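PDB 4N0L: predicted component of a thermophile-specific DNA repair system, contains a RAMP domain, which binds RNA as the Csm3 protein of a type III-A CRISPR system and, as in its relatives, probably forms part of the crRNA-guided interference complex. Local coordinates for residues R57-F62 and L251-I257; M246-K250 and P333-V337. All coordinates share one frame; numbering follows the deposited sequence.

Contact 1: R57-F62 and L251-I257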
# COMPACT_ATOMS: atom_id res chain seq x y z
N ARG A 57 5.20 -4.85 -1.03
CA ARG A 57 5.44 -5.27 0.35
C ARG A 57 4.20 -5.02 1.21
O ARG A 57 3.80 -5.89 1.98
CB ARG A 57 6.65 -4.53 0.92
CG ARG A 57 6.97 -4.88 2.37
CD ARG A 57 7.35 -6.34 2.54
NE ARG A 57 7.80 -6.62 3.90
CZ ARG A 57 7.85 -7.83 4.44
NH1 ARG A 57 7.46 -8.89 3.74
NH2 ARG A 57 8.27 -7.98 5.69
N ALA A 58 3.61 -3.84 1.08
CA ALA A 58 2.38 -3.51 1.80
C ALA A 58 1.25 -4.49 1.46
O ALA A 58 0.49 -4.90 2.34
CB ALA A 58 1.96 -2.08 1.50
N ARG A 59 1.15 -4.86 0.19
CA ARG A 59 0.14 -5.81 -0.26
C ARG A 59 0.36 -7.20 0.31
O ARG A 59 -0.58 -7.84 0.80
CB ARG A 59 0.11 -5.88 -1.79
CG ARG A 59 -1.07 -6.69 -2.33
CD ARG A 59 -0.95 -6.90 -3.83
NE ARG A 59 -2.22 -7.30 -4.43
CZ ARG A 59 -2.81 -8.48 -4.25
NH1 ARG A 59 -3.96 -8.74 -4.85
NH2 ARG A 59 -2.24 -9.40 -3.49
N ALA A 60 1.60 -7.67 0.24
CA ALA A 60 1.96 -9.00 0.71
C ALA A 60 1.68 -9.17 2.20
O ALA A 60 1.27 -10.25 2.64
CB ALA A 60 3.43 -9.28 0.41
N LEU A 61 1.91 -8.12 2.98
CA LEU A 61 1.69 -8.17 4.42
C LEU A 61 0.22 -8.00 4.79
O LEU A 61 -0.28 -8.67 5.69
CB LEU A 61 2.54 -7.11 5.13
CG LEU A 61 4.05 -7.24 4.95
CD1 LEU A 61 4.77 -6.09 5.63
CD2 LEU A 61 4.53 -8.57 5.50
N PHE A 62 -0.46 -7.09 4.10
CA PHE A 62 -1.88 -6.87 4.36
C PHE A 62 -2.73 -8.09 4.06
O PHE A 62 -3.64 -8.42 4.81
CB PHE A 62 -2.41 -5.68 3.56
CG PHE A 62 -3.88 -5.45 3.75
CD1 PHE A 62 -4.37 -4.97 4.95
CD2 PHE A 62 -4.78 -5.73 2.73
CE1 PHE A 62 -5.73 -4.76 5.13
CE2 PHE A 62 -6.14 -5.52 2.90
CZ PHE A 62 -6.61 -5.04 4.11
N LEU A 251 1.83 -2.50 9.26
CA LEU A 251 2.41 -3.83 9.13
C LEU A 251 3.84 -3.78 8.59
O LEU A 251 4.70 -4.55 9.03
CB LEU A 251 1.54 -4.70 8.21
CG LEU A 251 0.17 -5.08 8.77
CD1 LEU A 251 -0.69 -5.68 7.67
CD2 LEU A 251 0.31 -6.04 9.94
N VAL A 252 4.07 -2.89 7.64
CA VAL A 252 5.41 -2.69 7.09
C VAL A 252 6.35 -2.17 8.17
O VAL A 252 7.52 -2.55 8.23
CB VAL A 252 5.38 -1.73 5.88
CG1 VAL A 252 6.79 -1.45 5.39
CG2 VAL A 252 4.56 -2.33 4.75
N GLU A 253 5.84 -1.28 9.03
CA GLU A 253 6.61 -0.80 10.17
C GLU A 253 7.00 -1.95 11.10
O GLU A 253 8.16 -2.05 11.51
CB GLU A 253 5.82 0.26 10.95
CG GLU A 253 5.59 1.56 10.18
CD GLU A 253 4.86 2.62 11.00
OE1 GLU A 253 4.14 2.26 11.94
OE2 GLU A 253 5.01 3.82 10.68
N ASP A 254 6.04 -2.81 11.42
CA ASP A 254 6.26 -3.91 12.36
C ASP A 254 7.13 -5.03 11.80
O ASP A 254 7.82 -5.72 12.56
CB ASP A 254 4.92 -4.51 12.80
CG ASP A 254 4.12 -3.57 13.69
OD1 ASP A 254 2.91 -3.83 13.87
OD2 ASP A 254 4.70 -2.59 14.21
N GLN A 255 7.10 -5.23 10.49
CA GLN A 255 7.75 -6.39 9.90
C GLN A 255 8.86 -6.05 8.90
O GLN A 255 9.56 -6.95 8.42
CB GLN A 255 6.70 -7.28 9.23
CG GLN A 255 5.82 -8.04 10.21
CD GLN A 255 4.66 -8.76 9.54
OE1 GLN A 255 3.51 -8.30 9.59
NE2 GLN A 255 4.94 -9.89 8.92
N GLY A 256 9.03 -4.77 8.59
CA GLY A 256 10.11 -4.34 7.71
C GLY A 256 9.69 -4.17 6.26
O GLY A 256 8.79 -4.86 5.78
N ILE A 257 10.35 -3.24 5.55
CA ILE A 257 10.10 -3.05 4.12
C ILE A 257 10.62 -4.23 3.31
O ILE A 257 10.23 -4.42 2.16
CB ILE A 257 10.75 -1.76 3.59
CG1 ILE A 257 12.24 -1.74 3.94
CG2 ILE A 257 10.06 -0.53 4.16
CD1 ILE A 257 12.97 -0.51 3.44
O HOH W 1 1.26 -9.73 8.04
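The guanidinium of Arg57 has Leu61 CD2 over one face, 3.4 Å above the plane and displaced toward the rim, while the backbone carbonyls of Gln255 and Gly256 meet it at the edge. Gly256 O takes the main bond, 2.8 Å from Arg57 NE with an N-H...O angle of 163°, and lies almost exactly in the guanidinium plane. Arg57 NH2 adds weak, more bent bonds to Gly256 O and to Gln255 O, so two neighbouring carbonyls fix the rotation of the group. Arg57 CG stands anti to the backbone N, 3.3 Å from Ile257 O; the fold at chi2 (63°) then turns CD and the guanidinium toward Gly256 O.

Beyond this polar patch the contact is largely aliphatic. Leu61 CD1 rests on Val252, 3.9 Å from its CG2, and Leu61 CD2 slides past the amide end of Gln255. Val252 CG2 also reaches Ala58 CA, and Leu251 CD1 packs at 3.7 Å on Phe62 CA. A water donates to both Leu61 O and Gln255 OE1, linking the two segments.

Gly256, the first residue past helix 238-255, has positive phi; Arg57 thus holds carbonyls at that helix's C-terminal end, where a cation should be favoured. Segments 57-62 and 251-255 run nearly at right angles (87°), a buried helix-helix packing within the RRM-like fold of this RAMP protein.

Contact 2: M246-K250 and P333-V337; sequences MSSLK and PEEWV
Lys250 NZ sits between two carboxylates: Glu334 OE1 at 3.4 Å, a salt bridge whose hydrogen bond is weak, and Asp254 OD2 of its own helix, a long and weak ion pair. The two chains Lys250 and Glu334 lie side by side and point the same way, Lys250 bending at chi2 (68°) while Glu334 runs extended. They flank a nearly antiparallel helix pair of the RRM-like domain: segments 246-250 and 333-337, parts of helices 238-255 and 333-338, run at 151° with their axes 8.4 Å apart.

Pro333 is the wedge between them. Its CB presses on Met246 O at 3.3 Å, while that oxygen accepts the helical bond from Lys250 N, and its CG meets Leu249 CB at 3.8 Å. Phe270 of strand 268-278 also touches both Pro333 and Leu249, tying the pair to the sheet.

Met246 crosses Trp336 obliquely in a Met-aromatic contact, SD lying 5.0 Å from the centroid of the five-membered ring and 46° off its normal; its methyl CE comes to 3.7 Å from Trp336 CB. The indole itself leads away from helix 238-255, and its NE1 bonds to Ile272 O of strand 268-278. Nearer the backbone, Met246 CB packs on the methyl Val337 CG2, just 3.5 Å away.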
# COMPACT_ATOMS: atom_id res chain seq x y z
N MET A 246 -3.59 2.41 5.70
CA MET A 246 -2.80 2.77 6.88
C MET A 246 -2.34 1.51 7.61
O MET A 246 -1.18 1.42 8.03
CB MET A 246 -3.61 3.65 7.83
CG MET A 246 -3.85 5.07 7.35
SD MET A 246 -2.33 5.99 7.05
CE MET A 246 -2.99 7.58 6.56
N SER A 247 -3.25 0.56 7.77
CA SER A 247 -2.94 -0.70 8.44
C SER A 247 -1.80 -1.44 7.76
O SER A 247 -0.94 -2.03 8.43
CB SER A 247 -4.17 -1.60 8.49
OG SER A 247 -5.24 -0.96 9.17
N SER A 248 -1.78 -1.40 6.43
CA SER A 248 -0.74 -2.09 5.68
C SER A 248 0.61 -1.42 5.94
O SER A 248 1.64 -2.09 6.04
CB SER A 248 -1.07 -2.11 4.18
OG SER A 248 -0.91 -0.83 3.59
N LEU A 249 0.60 -0.10 6.09
CA LEU A 249 1.82 0.65 6.40
C LEU A 249 2.29 0.34 7.82
O LEU A 249 3.49 0.24 8.07
CB LEU A 249 1.59 2.15 6.23
CG LEU A 249 1.20 2.61 4.83
CD1 LEU A 249 0.97 4.11 4.78
CD2 LEU A 249 2.26 2.19 3.81
N LYS A 250 1.34 0.18 8.73
CA LYS A 250 1.64 -0.23 10.10
C LYS A 250 2.31 -1.60 10.12
O LYS A 250 3.25 -1.84 10.89
CB LYS A 250 0.35 -0.25 10.94
CG LYS A 250 0.41 -1.09 12.20
CD LYS A 250 1.35 -0.50 13.24
CE LYS A 250 1.22 -1.24 14.56
NZ LYS A 250 2.24 -0.78 15.54
N PRO A 333 0.92 5.74 10.94
CA PRO A 333 -0.22 5.06 10.31
C PRO A 333 -1.32 4.66 11.29
O PRO A 333 -2.50 4.93 11.04
CB PRO A 333 0.43 3.82 9.69
CG PRO A 333 1.79 4.27 9.34
CD PRO A 333 2.20 5.24 10.42
N GLU A 334 -0.94 4.04 12.40
CA GLU A 334 -1.90 3.56 13.39
C GLU A 334 -2.62 4.72 14.07
O GLU A 334 -3.77 4.59 14.50
CB GLU A 334 -1.19 2.70 14.43
CG GLU A 334 -2.09 2.11 15.50
CD GLU A 334 -1.31 1.41 16.60
OE1 GLU A 334 -0.06 1.49 16.58
OE2 GLU A 334 -1.94 0.79 17.48
N GLU A 335 -1.96 5.87 14.15
CA GLU A 335 -2.57 7.05 14.75
C GLU A 335 -3.60 7.68 13.81
O GLU A 335 -4.64 8.17 14.26
CB GLU A 335 -1.49 8.08 15.12
CG GLU A 335 -0.50 7.57 16.15
CD GLU A 335 0.51 8.62 16.55
OE1 GLU A 335 1.29 9.07 15.69
OE2 GLU A 335 0.53 9.00 17.74
N TRP A 336 -3.32 7.65 12.52
CA TRP A 336 -4.29 8.10 11.52
C TRP A 336 -5.56 7.25 11.54
O TRP A 336 -6.66 7.77 11.37
CB TRP A 336 -3.68 8.10 10.12
CG TRP A 336 -2.82 9.29 9.84
CD1 TRP A 336 -1.45 9.33 9.83
CD2 TRP A 336 -3.26 10.62 9.56
NE1 TRP A 336 -1.02 10.60 9.54
CE2 TRP A 336 -2.12 11.42 9.37
CE3 TRP A 336 -4.53 11.22 9.44
CZ2 TRP A 336 -2.19 12.77 9.07
CZ3 TRP A 336 -4.59 12.57 9.14
CH2 TRP A 336 -3.43 13.33 8.96
N VAL A 337 -5.38 5.95 11.74
CA VAL A 337 -6.51 5.02 11.81
C VAL A 337 -7.47 5.42 12.93
O VAL A 337 -8.67 5.55 12.72
CB VAL A 337 -6.05 3.57 12.05
CG1 VAL A 337 -7.23 2.68 12.38
CG2 VAL A 337 -5.31 3.04 10.84

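Contacts 1 and 2 lie about 11 Å apart, centre to centre, on consecutive turns of helix 238-255. Their segments alternate along the chain: 57-62 comes first, then 246-250 and 251-257 in succession, and 333-337 last. The shared helix thus joins helix 51-69 from the early part of the protein, helix 333-338 from near its C-terminus and, through strand 268-278, the antiparallel sheet into one body. The two contacts also touch each other: Ser248 CB packs on Ala58 O and Phe62 CB, and Glu253, which forms a salt bridge with Arg332, on Pro333. Contact 1 extends toward the bound zinc ion, about 9 Å from the Phe62 side chain; contact 2 lies away from it.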